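Local coordinates for attachment invasion locus protein (Yersinia pestis, PDB 3QRA) that promotes attachment to and invasion of eukaryotic host cells by the plague bacterium, as an eight-stranded outer-membrane beta-barrel, at residues N125-P128 / N129-I132. Numbering follows the deposited sequence.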
# COMPACT_ATOMS: atom_id res chain seq x y z
N ASN A 125 -12.30 4.30 14.41
CA ASN A 125 -12.12 3.80 15.77
C ASN A 125 -13.46 3.40 16.37
O ASN A 125 -14.15 4.23 16.96
CB ASN A 125 -11.47 4.86 16.67
CG ASN A 125 -10.19 5.42 16.08
OD1 ASN A 125 -10.12 6.60 15.71
ND2 ASN A 125 -9.17 4.56 15.96
N PRO A 126 -13.84 2.12 16.24
CA PRO A 126 -15.11 1.63 16.78
C PRO A 126 -15.10 1.67 18.31
O PRO A 126 -16.15 1.77 18.95
CB PRO A 126 -15.18 0.18 16.28
CG PRO A 126 -13.76 -0.21 16.04
CD PRO A 126 -13.06 1.04 15.59
N HIS A 127 -13.90 1.58 18.86
CA HIS A 127 -13.65 1.72 20.30
C HIS A 127 -12.42 2.61 20.35
O HIS A 127 -11.61 2.61 19.42
CB HIS A 127 -13.38 0.34 20.92
CG HIS A 127 -13.02 0.37 22.38
ND1 HIS A 127 -11.77 0.74 22.83
CD2 HIS A 127 -13.73 0.04 23.48
CE1 HIS A 127 -11.74 0.65 24.15
NE2 HIS A 127 -12.91 0.23 24.57
N PRO A 128 -12.28 3.42 21.40
CA PRO A 128 -11.15 4.36 21.40
C PRO A 128 -9.77 3.72 21.27
O PRO A 128 -8.85 4.39 20.79
CB PRO A 128 -11.29 5.07 22.76
CG PRO A 128 -12.76 5.01 23.03
CD PRO A 128 -13.22 3.68 22.50
N ASN A 129 -9.62 2.45 21.66
CA ASN A 129 -8.31 1.79 21.57
C ASN A 129 -8.13 0.84 20.38
O ASN A 129 -7.12 0.16 20.30
CB ASN A 129 -7.99 1.04 22.86
CG ASN A 129 -7.95 1.95 24.06
OD1 ASN A 129 -8.80 1.86 24.93
ND2 ASN A 129 -6.97 2.85 24.10
N PHE A 130 -9.09 0.81 19.48
CA PHE A 130 -8.98 -0.05 18.30
C PHE A 130 -8.97 0.78 17.05
O PHE A 130 -9.50 1.89 17.03
CB PHE A 130 -10.14 -1.04 18.23
CG PHE A 130 -10.19 -1.98 19.39
CD1 PHE A 130 -9.55 -3.21 19.33
CD2 PHE A 130 -10.83 -1.63 20.57
CE1 PHE A 130 -9.59 -4.07 20.41
CE2 PHE A 130 -10.86 -2.49 21.65
CZ PHE A 130 -10.24 -3.71 21.57
N VAL A 131 -8.39 0.22 16.00
CA VAL A 131 -8.26 0.87 14.70
C VAL A 131 -8.67 -0.06 13.59
O VAL A 131 -8.29 -1.17 13.60
CB VAL A 131 -6.83 1.22 14.35
CG1 VAL A 131 -6.78 2.10 13.16
CG2 VAL A 131 -6.21 1.86 15.37
N ILE A 132 -9.43 0.44 12.65
CA ILE A 132 -9.66 -0.20 11.37
C ILE A 132 -9.17 0.80 10.34
O ILE A 132 -9.54 1.97 10.39
CB ILE A 132 -11.14 -0.51 11.16
CG1 ILE A 132 -11.63 -1.46 12.26
CG2 ILE A 132 -11.36 -1.12 9.76
CD1 ILE A 132 -13.08 -1.84 12.14
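His127 and Phe130 close a type I beta turn, with Phe130 N donating to His127 O over 3.1 Å. The turn belongs to the short connection between strands 108-124 and 130-141, neighbours in the antiparallel eight-stranded barrel of this outer-membrane protein.

A second donor within the turn, Asn129 N, is taken by the His127 side chain: ND1 accepts it at 3.0 Å, and an N-H...N angle of 171° shows a nearly straight bond, tilted modestly from the imidazole plane. ND1 therefore acts as acceptor, which places any proton of a neutral ring on NE2. With chi1 at 176°, CG lies anti to the His127 backbone N, which brings ND1 to Asn129 N. The ring's opposite faces meet Pro128 CD and Phe130 CE2. The two aromatic rings form an offset edge-to-face pair, centroids 5.0 Å apart and planes at 81°, with the phenyl edge directed at the imidazole face. The Asn129 amide is divided: ND2 donates to Arg156 O, while OD1 lies 3.3 Å from His127 CE1. Pro128 O accepts from Arg156 NE, so both residues tie the turn to strand 144-156.

In the loop after strand 108-124, the buried Asn125 side-chain amide reaches across to the first residue of strand 130-141 and is satisfied at both ends. OD1 accepts from Arg81 NH2, and ND2 donates to Phe130 O at 2.9 Å in a nearly straight bond, the acceptor lying in the amide plane. Pro126 CD lies 3.9 Å from the same Phe130 O, while its CG packs on Ile132 CD1 at 4.3 Å.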